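Local structure of endo-beta-1,4-glucanase (Bacillus licheniformis, 2JEN) at residues A[94-99]-A[144-149]; A[109-114]-A[232-237]; A[131-136]-A[157-162]; A[182-187]-A[200-205]. The protein hydrolyses the beta-1,4-glucan backbone of plant cell-wall polysaccharides, xyloglucan in particular, as a family 12 glycoside hydrolase. The protein carries 1 engineered substitution. All blocks are in the same frame, centred on the assembly; numbering follows the deposited sequence. Where two conformers were deposited one is given.

Contact 1 of 4, residues A[94-99]-A[144-149]. With GLC (alpha-D-glucopyranose), chain B; BGC (beta-D-glucopyranose), chain C; BGC (beta-D-glucopyranose), chain D.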
# COMPACT_ATOMS: atom_id res chain seq x y z
N SER A 94 -25.22 -7.33 -14.35
CA SER A 94 -26.45 -6.74 -14.88
C SER A 94 -27.66 -7.32 -14.20
O SER A 94 -27.77 -8.53 -14.14
CB SER A 94 -26.52 -7.00 -16.38
OG SER A 94 -27.57 -6.21 -16.92
N GLY A 95 -28.54 -6.48 -13.69
CA GLY A 95 -29.71 -6.94 -12.98
C GLY A 95 -29.56 -6.88 -11.50
O GLY A 95 -29.11 -5.87 -10.94
N TRP A 96 -29.97 -7.96 -10.86
CA TRP A 96 -30.01 -8.07 -9.41
C TRP A 96 -28.73 -8.73 -8.84
O TRP A 96 -28.14 -9.60 -9.46
CB TRP A 96 -31.26 -8.88 -9.02
CG TRP A 96 -31.38 -9.34 -7.61
CD1 TRP A 96 -32.07 -8.75 -6.62
CD2 TRP A 96 -30.85 -10.57 -7.06
NE1 TRP A 96 -31.99 -9.48 -5.47
CE2 TRP A 96 -31.23 -10.60 -5.70
CE3 TRP A 96 -30.05 -11.59 -7.56
CZ2 TRP A 96 -30.90 -11.66 -4.86
CZ3 TRP A 96 -29.67 -12.62 -6.73
CH2 TRP A 96 -30.10 -12.65 -5.39
N HIS A 97 -28.32 -8.35 -7.62
CA HIS A 97 -27.34 -9.16 -6.89
C HIS A 97 -27.47 -8.89 -5.40
O HIS A 97 -26.77 -8.06 -4.83
CB HIS A 97 -25.90 -8.90 -7.34
CG HIS A 97 -24.94 -9.88 -6.75
ND1 HIS A 97 -24.58 -11.03 -7.41
CD2 HIS A 97 -24.38 -9.94 -5.52
CE1 HIS A 97 -23.81 -11.75 -6.60
NE2 HIS A 97 -23.67 -11.11 -5.45
N TRP A 98 -28.42 -9.57 -4.76
CA TRP A 98 -28.76 -9.31 -3.36
C TRP A 98 -28.89 -7.80 -3.13
O TRP A 98 -28.36 -7.24 -2.18
CB TRP A 98 -27.75 -9.97 -2.43
CG TRP A 98 -27.99 -11.46 -2.30
CD1 TRP A 98 -28.75 -12.07 -1.34
CD2 TRP A 98 -27.49 -12.51 -3.12
NE1 TRP A 98 -28.74 -13.42 -1.51
CE2 TRP A 98 -27.98 -13.73 -2.60
CE3 TRP A 98 -26.69 -12.56 -4.26
CZ2 TRP A 98 -27.69 -14.95 -3.17
CZ3 TRP A 98 -26.43 -13.77 -4.83
CH2 TRP A 98 -26.93 -14.95 -4.28
N THR A 99 -29.63 -7.17 -4.03
CA THR A 99 -29.92 -5.76 -4.01
C THR A 99 -31.42 -5.57 -3.94
O THR A 99 -32.20 -6.45 -4.22
CB THR A 99 -29.37 -5.06 -5.28
OG1 THR A 99 -29.71 -5.80 -6.46
CG2 THR A 99 -27.86 -4.89 -5.22
N ASN A 144 -40.60 -11.69 -9.33
CA ASN A 144 -40.14 -10.58 -10.16
C ASN A 144 -39.89 -9.33 -9.33
O ASN A 144 -39.68 -8.24 -9.90
CB ASN A 144 -41.08 -10.29 -11.31
CG ASN A 144 -42.42 -9.77 -10.85
OD1 ASN A 144 -42.76 -9.83 -9.67
ND2 ASN A 144 -43.21 -9.27 -11.82
N LYS A 145 -39.84 -9.47 -8.01
CA LYS A 145 -39.49 -8.36 -7.13
C LYS A 145 -38.40 -8.81 -6.14
O LYS A 145 -38.52 -8.72 -4.93
CB LYS A 145 -40.74 -7.89 -6.38
CG LYS A 145 -41.79 -7.28 -7.30
CD LYS A 145 -41.33 -5.97 -7.95
CE LYS A 145 -42.48 -5.21 -8.65
NZ LYS A 145 -42.67 -5.53 -10.09
N ALA A 146 -37.30 -9.32 -6.70
CA ALA A 146 -36.17 -9.76 -5.89
C ALA A 146 -35.58 -8.59 -5.12
O ALA A 146 -35.39 -7.51 -5.66
CB ALA A 146 -35.13 -10.45 -6.75
N SER A 147 -35.33 -8.83 -3.85
CA SER A 147 -34.80 -7.84 -2.94
C SER A 147 -33.50 -8.32 -2.30
O SER A 147 -32.90 -9.31 -2.72
CB SER A 147 -35.85 -7.54 -1.89
OG SER A 147 -35.47 -6.41 -1.13
N TRP A 148 -33.03 -7.59 -1.31
CA TRP A 148 -31.69 -7.80 -0.79
C TRP A 148 -31.53 -9.14 -0.07
O TRP A 148 -30.41 -9.61 0.11
CB TRP A 148 -31.28 -6.65 0.14
CG TRP A 148 -32.11 -6.56 1.34
CD1 TRP A 148 -33.26 -5.86 1.47
CD2 TRP A 148 -31.89 -7.21 2.59
NE1 TRP A 148 -33.77 -6.01 2.74
CE2 TRP A 148 -32.95 -6.85 3.44
CE3 TRP A 148 -30.90 -8.07 3.07
CZ2 TRP A 148 -33.04 -7.32 4.75
CZ3 TRP A 148 -30.99 -8.51 4.38
CH2 TRP A 148 -32.05 -8.15 5.18
N ASP A 149 -32.65 -9.73 0.35
CA ASP A 149 -32.64 -11.01 1.05
C ASP A 149 -33.40 -12.09 0.30
O ASP A 149 -33.81 -13.09 0.89
CB ASP A 149 -33.22 -10.84 2.46
CG ASP A 149 -34.60 -10.23 2.46
OD1 ASP A 149 -35.13 -9.86 1.39
OD2 ASP A 149 -35.19 -10.15 3.60
C1 GLC B . -22.17 -16.34 -4.76
C2 GLC B . -22.41 -14.85 -4.82
C3 GLC B . -22.34 -14.24 -3.44
C4 GLC B . -23.33 -14.99 -2.54
C5 GLC B . -23.00 -16.49 -2.55
C6 GLC B . -24.08 -17.24 -1.76
O2 GLC B . -21.53 -14.17 -5.71
O3 GLC B . -22.55 -12.82 -3.54
O4 GLC B . -23.27 -14.55 -1.22
O5 GLC B . -23.10 -16.96 -3.87
O6 GLC B . -23.56 -17.74 -0.54
C2 BGC C . -26.77 -8.03 1.04
C3 BGC C . -26.82 -6.95 2.12
C4 BGC C . -27.21 -7.54 3.47
C5 BGC C . -26.28 -8.70 3.81
C6 BGC C . -26.60 -9.31 5.17
C1 BGC C . -25.92 -9.21 1.52
O2 BGC C . -26.25 -7.49 -0.18
O3 BGC C . -27.77 -5.96 1.77
O4 BGC C . -27.14 -6.52 4.46
O5 BGC C . -26.38 -9.67 2.78
O6 BGC C . -27.64 -10.25 5.06
C2 BGC D . -24.81 -13.75 0.51
C3 BGC D . -25.73 -12.56 0.80
C4 BGC D . -25.03 -11.24 0.53
C5 BGC D . -24.40 -11.21 -0.85
C6 BGC D . -23.48 -10.00 -1.12
C1 BGC D . -24.27 -13.59 -0.89
O2 BGC D . -25.50 -15.00 0.56
O3 BGC D . -26.15 -12.58 2.16
O4 BGC D . -26.03 -10.23 0.53
O5 BGC D . -23.62 -12.37 -1.00
O6 BGC D . -22.52 -9.79 -0.06
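Trp96 and Ser147 make the polar link between 94-99 and 144-149: the indole NE1 donates to Ser147 O at 2.9 Å, with the acceptor lying in the indole plane while NE1 stands well above the plane of the carbonyl. One face of the same indole receives a methyl group, Ala146 CB, 3.5 Å from Trp96 CD1. With CG anti to the backbone N (chi1 169°), Trp96 reaches across to the 144-149 loop. At Trp98 the CD1 edge meets Trp148 O at 3.3 Å. One face of this ring carries sugar, the chain D glucose over its centre and the chain B glucose toward its rim; beneath the opposite face lies Trp96 CH2. Replacing Trp98 with an alanine would probably strip the two sugars of their apolar platform and leave Trp96 CH2 without the ring face it abuts. Polar contacts fix the sugars further: His97 NE2 donates to O3 of the chain B glucose at 2.8 Å, and O2 of the chain C glucose donates to Trp98 O at 2.9 Å. Behind them, Glu239 holds His97 ND1, and His97 N bonds Thr99 OG1, which also pairs with Gly101. Trp148 lies beside the chain C glucose, its CE3 3.7 Å from C4. Aromatic platforms backed by a second shell of this kind are characteristic of a glycan-binding cleft, here that of a family 12 glucanase.

Contact 2 of 4, residues A[109-114]-A[232-237]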
# COMPACT_ATOMS: atom_id res chain seq x y z
N PRO A 109 -36.22 -8.01 -14.26
CA PRO A 109 -36.39 -9.45 -14.48
C PRO A 109 -37.14 -9.76 -15.75
O PRO A 109 -37.91 -8.92 -16.22
CB PRO A 109 -37.21 -9.88 -13.26
CG PRO A 109 -38.07 -8.71 -13.00
CD PRO A 109 -37.21 -7.50 -13.30
N THR A 110 -36.88 -10.93 -16.33
CA THR A 110 -37.60 -11.41 -17.50
C THR A 110 -38.04 -12.84 -17.27
O THR A 110 -37.24 -13.71 -16.94
CB THR A 110 -36.75 -11.24 -18.79
OG1 THR A 110 -37.51 -11.57 -19.96
CG2 THR A 110 -35.47 -12.03 -18.84
N ARG A 111 -39.33 -13.09 -17.49
CA ARG A 111 -39.89 -14.39 -17.24
C ARG A 111 -39.53 -15.34 -18.37
O ARG A 111 -39.63 -14.99 -19.53
CB ARG A 111 -41.40 -14.33 -17.07
CG ARG A 111 -41.89 -15.40 -16.13
CD ARG A 111 -43.38 -15.43 -15.92
NE ARG A 111 -43.70 -16.07 -14.64
CZ ARG A 111 -44.91 -16.08 -14.09
NH1 ARG A 111 -45.93 -15.46 -14.69
NH2 ARG A 111 -45.09 -16.66 -12.90
N LEU A 112 -39.10 -16.56 -18.06
CA LEU A 112 -38.69 -17.46 -19.11
C LEU A 112 -39.82 -17.72 -20.14
O LEU A 112 -39.56 -17.85 -21.33
CB LEU A 112 -38.19 -18.79 -18.53
CG LEU A 112 -36.85 -18.71 -17.80
CD1 LEU A 112 -36.59 -20.12 -17.22
CD2 LEU A 112 -35.74 -18.26 -18.78
N SER A 113 -41.05 -17.75 -19.66
CA SER A 113 -42.19 -17.99 -20.57
C SER A 113 -42.44 -16.84 -21.55
O SER A 113 -43.17 -17.02 -22.55
CB SER A 113 -43.44 -18.27 -19.76
OG SER A 113 -43.74 -17.23 -18.87
N ASP A 114 -41.83 -15.68 -21.32
CA ASP A 114 -41.89 -14.59 -22.31
C ASP A 114 -40.92 -14.78 -23.45
O ASP A 114 -41.01 -14.08 -24.45
CB ASP A 114 -41.75 -13.24 -21.62
CG ASP A 114 -42.97 -12.90 -20.79
OD1 ASP A 114 -44.09 -13.36 -21.17
OD2 ASP A 114 -42.87 -12.18 -19.81
N THR A 232 -41.96 -20.68 -15.61
CA THR A 232 -42.56 -19.68 -14.73
C THR A 232 -41.47 -18.81 -14.03
O THR A 232 -41.78 -17.77 -13.45
CB THR A 232 -43.44 -20.27 -13.63
OG1 THR A 232 -42.69 -21.17 -12.81
CG2 THR A 232 -44.61 -21.02 -14.25
N LYS A 233 -40.24 -19.30 -14.00
CA LYS A 233 -39.22 -18.56 -13.28
C LYS A 233 -38.73 -17.35 -14.08
O LYS A 233 -38.85 -17.26 -15.30
CB LYS A 233 -38.09 -19.48 -12.86
CG LYS A 233 -38.54 -20.40 -11.75
CD LYS A 233 -37.54 -21.48 -11.53
CE LYS A 233 -37.85 -22.27 -10.29
NZ LYS A 233 -36.82 -23.33 -10.06
N TYR A 234 -38.18 -16.42 -13.33
CA TYR A 234 -37.63 -15.18 -13.87
C TYR A 234 -36.12 -15.21 -13.88
O TYR A 234 -35.50 -15.62 -12.89
CB TYR A 234 -38.05 -13.99 -12.99
CG TYR A 234 -39.51 -13.68 -13.10
CD1 TYR A 234 -40.42 -14.29 -12.26
CD2 TYR A 234 -39.97 -12.76 -14.03
CE1 TYR A 234 -41.79 -14.01 -12.38
CE2 TYR A 234 -41.34 -12.49 -14.16
CZ TYR A 234 -42.21 -13.10 -13.31
OH TYR A 234 -43.57 -12.82 -13.43
N VAL A 235 -35.51 -14.74 -14.98
CA VAL A 235 -34.10 -14.42 -14.95
C VAL A 235 -33.93 -13.06 -14.27
O VAL A 235 -34.53 -12.07 -14.67
CB VAL A 235 -33.48 -14.44 -16.35
CG1 VAL A 235 -31.99 -14.06 -16.29
CG2 VAL A 235 -33.72 -15.79 -17.07
N SER A 236 -33.13 -13.04 -13.20
CA SER A 236 -32.93 -11.87 -12.36
C SER A 236 -31.63 -11.12 -12.66
O SER A 236 -31.55 -9.93 -12.40
CB SER A 236 -32.91 -12.28 -10.90
OG SER A 236 -34.07 -13.00 -10.59
N SER A 237 -30.65 -11.82 -13.19
CA SER A 237 -29.27 -11.30 -13.30
C SER A 237 -28.52 -12.06 -14.35
O SER A 237 -28.69 -13.28 -14.46
CB SER A 237 -28.62 -11.52 -11.91
OG SER A 237 -27.28 -11.11 -11.84
O HOH W 1 -42.68 -17.28 -10.93
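Thr232 O is gripped by two donors: Arg111 NE at 2.8 Å, nearly straight at 166°, and a water at 2.7 Å that itself accepts from Arg111 NH2. The carbonyl oxygen sits at the edge of the guanidinium, although NE approaches from above the plane of the carbonyl. Arg111 runs extended from CG to NE, which carries it over the Tyr234 ring: CG rests on the ring face, 3.7 Å from the centroid, and Tyr234 OH lies over one face of the guanidinium. With the two planes 15° apart, the NE bond and the overlying hydroxyl probably limit how the guanidinium can turn. Arg111 and Tyr234 form a non-hydrogen-bonded pair on a short antiparallel ladder, where strand 110-111 joins the beginning of strand 234-244 at the margin of the large sheet. In the adjoining hydrogen-bonded pair, Val235 N donates to Thr110 O at 2.8 Å and Thr110 N returns a bond to Val235 O. Past the strand, Leu112 N reaches Lys233 O at 2.9 Å, almost in line with the C=O bond. On the face away from Tyr234, Thr110 CG2 lies alongside Val235, while Leu112 CD2 meets Val235 CG2 at 3.6 Å; Ile138 and Leu140 of strand 131-141 touch this patch.

Contact 3 of 4, residues A[131-136]-A[157-162]. With GLC (alpha-D-glucopyranose), chain E; GLC (alpha-D-glucopyranose), chain F; XYS (alpha-D-xylopyranose), chain G.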
# COMPACT_ATOMS: atom_id res chain seq x y z
N THR A 131 -5.62 -21.20 -9.59
CA THR A 131 -6.84 -21.93 -9.87
C THR A 131 -7.98 -20.93 -9.93
O THR A 131 -8.23 -20.22 -8.92
CB THR A 131 -7.10 -22.97 -8.77
OG1 THR A 131 -5.99 -23.89 -8.76
CG2 THR A 131 -8.41 -23.74 -9.06
N TYR A 132 -8.66 -20.88 -11.07
CA TYR A 132 -9.68 -19.86 -11.33
C TYR A 132 -10.50 -20.30 -12.51
O TYR A 132 -10.14 -21.23 -13.22
CB TYR A 132 -9.02 -18.49 -11.59
CG TYR A 132 -8.06 -18.48 -12.74
CD1 TYR A 132 -8.49 -18.28 -14.04
CD2 TYR A 132 -6.70 -18.74 -12.55
CE1 TYR A 132 -7.61 -18.32 -15.10
CE2 TYR A 132 -5.82 -18.77 -13.59
CZ TYR A 132 -6.26 -18.57 -14.86
OH TYR A 132 -5.39 -18.58 -15.93
N ASN A 133 -11.57 -19.57 -12.77
CA ASN A 133 -12.34 -19.69 -14.01
C ASN A 133 -12.71 -18.31 -14.54
O ASN A 133 -12.37 -17.28 -13.91
CB ASN A 133 -13.58 -20.58 -13.78
CG ASN A 133 -14.56 -20.02 -12.81
OD1 ASN A 133 -14.75 -18.80 -12.75
ND2 ASN A 133 -15.25 -20.91 -12.08
N ALA A 134 -13.31 -18.28 -15.73
CA ALA A 134 -14.01 -17.11 -16.21
C ALA A 134 -15.40 -17.62 -16.58
O ALA A 134 -15.51 -18.56 -17.40
CB ALA A 134 -13.33 -16.48 -17.41
N ALA A 135 -16.43 -17.09 -15.96
CA ALA A 135 -17.75 -17.68 -16.03
C ALA A 135 -18.87 -16.65 -15.94
O ALA A 135 -18.80 -15.73 -15.10
CB ALA A 135 -17.94 -18.72 -14.92
N TYR A 136 -19.91 -16.85 -16.75
CA TYR A 136 -21.18 -16.22 -16.51
C TYR A 136 -21.85 -16.87 -15.32
O TYR A 136 -21.74 -18.09 -15.13
CB TYR A 136 -22.12 -16.36 -17.69
CG TYR A 136 -21.80 -15.45 -18.84
CD1 TYR A 136 -22.26 -14.15 -18.88
CD2 TYR A 136 -20.99 -15.88 -19.91
CE1 TYR A 136 -21.94 -13.31 -19.92
CE2 TYR A 136 -20.66 -15.04 -20.96
CZ TYR A 136 -21.16 -13.74 -20.98
OH TYR A 136 -20.86 -12.89 -22.04
N MET A 157 -24.33 -21.38 -14.66
CA MET A 157 -22.99 -20.91 -14.90
C MET A 157 -22.53 -21.35 -16.29
O MET A 157 -22.79 -22.48 -16.72
CB MET A 157 -22.02 -21.48 -13.88
CG MET A 157 -22.41 -21.23 -12.47
SD MET A 157 -21.03 -21.49 -11.36
CE MET A 157 -20.12 -19.95 -11.56
N ILE A 158 -21.82 -20.48 -16.98
CA ILE A 158 -21.29 -20.76 -18.30
C ILE A 158 -19.83 -20.40 -18.27
O ILE A 158 -19.48 -19.20 -18.30
CB ILE A 158 -22.06 -20.04 -19.43
CG1 ILE A 158 -23.57 -20.30 -19.34
CG2 ILE A 158 -21.47 -20.44 -20.79
CD1 ILE A 158 -24.41 -19.55 -20.32
N TRP A 159 -18.97 -21.39 -18.18
CA TRP A 159 -17.54 -21.20 -18.01
C TRP A 159 -16.84 -21.14 -19.37
O TRP A 159 -16.84 -22.12 -20.14
CB TRP A 159 -16.87 -22.30 -17.19
CG TRP A 159 -17.36 -22.53 -15.79
CD1 TRP A 159 -18.61 -22.30 -15.28
CD2 TRP A 159 -16.60 -23.14 -14.76
NE1 TRP A 159 -18.65 -22.70 -13.96
CE2 TRP A 159 -17.43 -23.23 -13.63
CE3 TRP A 159 -15.31 -23.61 -14.68
CZ2 TRP A 159 -16.99 -23.78 -12.42
CZ3 TRP A 159 -14.87 -24.16 -13.47
CH2 TRP A 159 -15.73 -24.25 -12.37
N LEU A 160 -16.24 -19.99 -19.67
CA LEU A 160 -15.42 -19.80 -20.85
C LEU A 160 -13.97 -20.15 -20.61
O LEU A 160 -13.22 -20.37 -21.55
CB LEU A 160 -15.55 -18.38 -21.35
CG LEU A 160 -16.94 -17.90 -21.73
CD1 LEU A 160 -16.91 -16.47 -22.30
CD2 LEU A 160 -17.69 -18.86 -22.68
N ASN A 161 -13.58 -20.20 -19.33
CA ASN A 161 -12.24 -20.60 -18.95
C ASN A 161 -12.35 -21.47 -17.73
O ASN A 161 -13.06 -21.11 -16.78
CB ASN A 161 -11.37 -19.36 -18.63
CG ASN A 161 -9.94 -19.71 -18.21
OD1 ASN A 161 -9.74 -20.35 -17.17
ND2 ASN A 161 -8.95 -19.28 -19.00
N ASN A 162 -11.64 -22.61 -17.73
CA ASN A 162 -11.44 -23.41 -16.53
C ASN A 162 -9.95 -23.60 -16.39
O ASN A 162 -9.32 -24.21 -17.28
CB ASN A 162 -12.14 -24.79 -16.64
CG ASN A 162 -12.03 -25.60 -15.40
OD1 ASN A 162 -11.51 -25.12 -14.38
ND2 ASN A 162 -12.43 -26.88 -15.48
C1 GLC E . -22.01 -20.39 -8.16
C2 GLC E . -22.61 -20.43 -6.76
C3 GLC E . -23.07 -19.04 -6.40
C4 GLC E . -21.86 -18.11 -6.39
C5 GLC E . -21.29 -18.18 -7.82
C6 GLC E . -20.17 -17.18 -8.10
O1 GLC E . -21.61 -21.66 -8.61
O2 GLC E . -23.75 -21.24 -6.60
O3 GLC E . -23.78 -19.19 -5.16
O4 GLC E . -22.25 -16.78 -6.13
O5 GLC E . -20.89 -19.51 -8.09
O6 GLC E . -19.11 -17.30 -7.17
C1 GLC F . -17.38 -25.07 -6.70
C2 GLC F . -17.65 -24.49 -8.07
C3 GLC F . -18.10 -23.05 -7.99
C4 GLC F . -19.22 -22.85 -6.96
C5 GLC F . -18.83 -23.56 -5.65
C6 GLC F . -19.97 -23.50 -4.65
O2 GLC F . -16.45 -24.53 -8.82
O3 GLC F . -18.58 -22.67 -9.26
O4 GLC F . -19.46 -21.46 -6.78
O5 GLC F . -18.56 -24.92 -5.91
O6 GLC F . -19.47 -23.85 -3.36
C1 XYS G . -12.57 -27.75 -7.73
C2 XYS G . -11.46 -28.76 -7.76
C3 XYS G . -10.30 -28.28 -6.91
C4 XYS G . -9.88 -26.90 -7.39
C5 XYS G . -11.10 -26.00 -7.35
O2 XYS G . -11.93 -30.03 -7.29
O3 XYS G . -9.21 -29.20 -6.98
O4 XYS G . -8.92 -26.39 -6.47
O5 XYS G . -12.15 -26.50 -8.18
O HOH W 2 -6.06 -19.16 -18.53
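Asn133 stands over the Trp159 indole with its amide steeply inclined, 61° from the ring plane. ND2 does the touching, 3.4 Å from Trp159 CZ2, while CB lies above the six-membered ring. The Asn133 CG sits between its own backbone N and carbonyl carbon (chi1 64°), a turn that brings the amide over the indole, and ND2 has its hydrogen bond with Glu243. Ala135 CB, on the same side of the sheet, makes an off-centre CH-pi contact with the five-membered ring, 3.7 Å from Trp159 CD1. Strands 131-136 and 157-162 run antiparallel, and a classic beta bulge interrupts their pairing: Leu160 and Asn161 both face Ala134, whose carbonyl oxygen accepts from Leu160 N at 2.8 Å and from Asn161 N at 3.2 Å. The chain turns a corner at Leu160. Beyond it, Asn161 presents its amide obliquely to the Tyr132 ring, the planes 26° apart; its OD1 bonds Thr163 OG1, and a water bridges Tyr132 OH to Asn161 ND2. On the face carrying Ala134, Tyr136 packs its CB against Ile158 CB at 4.1 Å, and its ring meets Phe240 edge-to-face. Carbohydrate is met by the edge of Trp159, which looks toward O2 of the chain F glucose, by Met157 SD, beside the chain E and F glucoses, and by Thr131 CG2, 3.7 Å from O4 of the xylose.

Contact 4 of 4, residues A[182-187]-A[200-205]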
# COMPACT_ATOMS: atom_id res chain seq x y z
N TRP A 182 -20.08 -27.98 -24.52
CA TRP A 182 -20.12 -27.73 -23.08
C TRP A 182 -20.27 -29.03 -22.34
O TRP A 182 -21.15 -29.84 -22.65
CB TRP A 182 -21.33 -26.87 -22.72
CG TRP A 182 -21.49 -25.62 -23.55
CD1 TRP A 182 -22.27 -25.50 -24.63
CD2 TRP A 182 -20.85 -24.36 -23.37
NE1 TRP A 182 -22.17 -24.25 -25.17
CE2 TRP A 182 -21.30 -23.52 -24.40
CE3 TRP A 182 -19.94 -23.86 -22.42
CZ2 TRP A 182 -20.84 -22.20 -24.54
CZ3 TRP A 182 -19.48 -22.57 -22.57
CH2 TRP A 182 -19.95 -21.74 -23.58
N LYS A 183 -19.48 -29.22 -21.30
CA LYS A 183 -19.73 -30.28 -20.31
C LYS A 183 -20.75 -29.74 -19.31
O LYS A 183 -20.56 -28.67 -18.75
CB LYS A 183 -18.44 -30.66 -19.59
CG LYS A 183 -17.38 -31.18 -20.52
CD LYS A 183 -16.05 -31.34 -19.80
CE LYS A 183 -15.32 -29.92 -19.58
NZ LYS A 183 -13.91 -30.05 -19.04
N VAL A 184 -21.84 -30.46 -19.10
CA VAL A 184 -22.96 -30.04 -18.28
C VAL A 184 -22.91 -30.73 -16.94
O VAL A 184 -22.68 -31.95 -16.88
CB VAL A 184 -24.31 -30.36 -18.95
CG1 VAL A 184 -25.49 -29.96 -18.07
CG2 VAL A 184 -24.38 -29.79 -20.36
N TYR A 185 -23.06 -29.97 -15.86
CA TYR A 185 -23.09 -30.45 -14.49
C TYR A 185 -24.34 -29.96 -13.78
O TYR A 185 -24.85 -28.86 -14.05
CB TYR A 185 -21.88 -29.94 -13.73
CG TYR A 185 -20.58 -30.44 -14.30
CD1 TYR A 185 -20.04 -29.87 -15.44
CD2 TYR A 185 -19.84 -31.44 -13.67
CE1 TYR A 185 -18.84 -30.32 -15.97
CE2 TYR A 185 -18.63 -31.88 -14.20
CZ TYR A 185 -18.17 -31.32 -15.35
OH TYR A 185 -16.95 -31.76 -15.89
N LYS A 186 -24.83 -30.76 -12.84
CA LYS A 186 -26.03 -30.43 -12.06
C LYS A 186 -25.75 -30.70 -10.59
O LYS A 186 -25.37 -31.81 -10.21
CB LYS A 186 -27.23 -31.24 -12.54
CG LYS A 186 -28.52 -30.96 -11.77
CD LYS A 186 -29.67 -31.78 -12.32
CE LYS A 186 -31.02 -31.43 -11.73
NZ LYS A 186 -31.15 -31.66 -10.26
N GLY A 187 -25.94 -29.69 -9.76
CA GLY A 187 -25.83 -29.79 -8.33
C GLY A 187 -26.83 -28.92 -7.62
O GLY A 187 -27.70 -28.33 -8.23
N PHE A 200 -26.58 -25.29 -12.36
CA PHE A 200 -26.36 -25.92 -13.62
C PHE A 200 -25.16 -25.25 -14.28
O PHE A 200 -25.22 -24.03 -14.55
CB PHE A 200 -27.57 -25.76 -14.54
CG PHE A 200 -28.87 -26.20 -13.91
CD1 PHE A 200 -29.23 -27.52 -13.92
CD2 PHE A 200 -29.74 -25.28 -13.37
CE1 PHE A 200 -30.44 -27.91 -13.36
CE2 PHE A 200 -30.96 -25.65 -12.84
CZ PHE A 200 -31.31 -26.99 -12.84
N SER A 201 -24.10 -26.01 -14.46
CA SER A 201 -22.84 -25.45 -15.01
C SER A 201 -22.55 -26.03 -16.36
O SER A 201 -22.63 -27.24 -16.55
CB SER A 201 -21.64 -25.71 -14.09
OG SER A 201 -21.89 -25.21 -12.78
N PHE A 202 -22.20 -25.16 -17.29
CA PHE A 202 -21.80 -25.48 -18.65
C PHE A 202 -20.33 -25.07 -18.81
O PHE A 202 -20.03 -23.88 -18.73
CB PHE A 202 -22.65 -24.68 -19.65
CG PHE A 202 -24.10 -25.02 -19.62
CD1 PHE A 202 -24.94 -24.49 -18.64
CD2 PHE A 202 -24.65 -25.93 -20.53
CE1 PHE A 202 -26.29 -24.83 -18.58
CE2 PHE A 202 -26.00 -26.25 -20.48
CZ PHE A 202 -26.82 -25.73 -19.53
N ILE A 203 -19.45 -26.05 -18.95
CA ILE A 203 -18.00 -25.78 -19.02
C ILE A 203 -17.50 -26.03 -20.42
O ILE A 203 -17.57 -27.15 -20.94
CB ILE A 203 -17.20 -26.60 -17.98
CG1 ILE A 203 -17.61 -26.16 -16.57
CG2 ILE A 203 -15.65 -26.46 -18.20
CD1 ILE A 203 -16.90 -26.86 -15.46
N ARG A 204 -17.03 -24.99 -21.07
CA ARG A 204 -16.61 -25.16 -22.47
C ARG A 204 -15.54 -26.20 -22.55
O ARG A 204 -14.69 -26.28 -21.69
CB ARG A 204 -16.15 -23.82 -23.07
CG ARG A 204 -16.20 -23.82 -24.59
CD ARG A 204 -15.80 -22.44 -25.12
NE ARG A 204 -15.83 -22.38 -26.59
CZ ARG A 204 -14.81 -22.66 -27.39
NH1 ARG A 204 -13.64 -23.05 -26.96
NH2 ARG A 204 -15.00 -22.56 -28.73
N THR A 205 -15.56 -27.04 -23.60
CA THR A 205 -14.61 -28.17 -23.63
C THR A 205 -13.18 -27.73 -23.84
O THR A 205 -12.25 -28.47 -23.47
CB THR A 205 -14.99 -29.22 -24.69
OG1 THR A 205 -15.12 -28.58 -25.95
CG2 THR A 205 -16.33 -29.87 -24.33
O HOH W 3 -12.89 -30.58 -21.77
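Phe202 is the apolar centre, flanked by Val184, whose CG2 lies 3.9 Å from Phe202 CD2, and by Trp182, which crosses it at about a right angle with CE3 4.0 Å from Phe202 CB. Trp182 also carries Arg204: CB of the arginine is 3.6 Å from Trp182 CZ3, and its CG lies over the indole face toward the rim, with the guanidinium plane nearly perpendicular to the ring and NE bonded to His180. A serine in place of Trp182 would probably open a gap beside Phe202 and leave the aliphatic part of Arg204 without its support. On the opposite face of the sheet, in the one Ile203 conformer given of two, Tyr185 CE1 approaches Ile203 CD1, and Lys183, bent at chi3 (-77°), brings CE near Ile203 CG2. At the polar margin, a water links Lys183 NZ to Thr205 O. Paired bonds of Lys183 with Ile203 and of Tyr185 with Ser201 hold the strands in regular antiparallel register, a beta hairpin whose Phe202 face packs against helix 215-225, as in the jelly-roll fold of family 12.

In the fold
All four contacts reach one curved sheet, and they touch in two pairs. Contacts 1 and 2, centres about 13 Å apart, meet through strands 91-95 and 234-244, where Trp96 N probably bonds to Ser236 O at 3.0 Å. Contacts 3 and 4, centres about 10 Å apart, share a parallel strand pair: Trp159 N to Phe202 O and Met157 N to Phe200 O are probable hydrogen bonds, each 2.8 Å. Contacts 1 and 3, centres about 23 Å apart, both line the glycan cleft, whereas contact 2 lies away from it, the Lys233 side chain, in the conformer given, about 14 Å from a bound glucose. In contact 4, behind the cleft, the side chain of Ser201 is about 5 Å from a bound glucose.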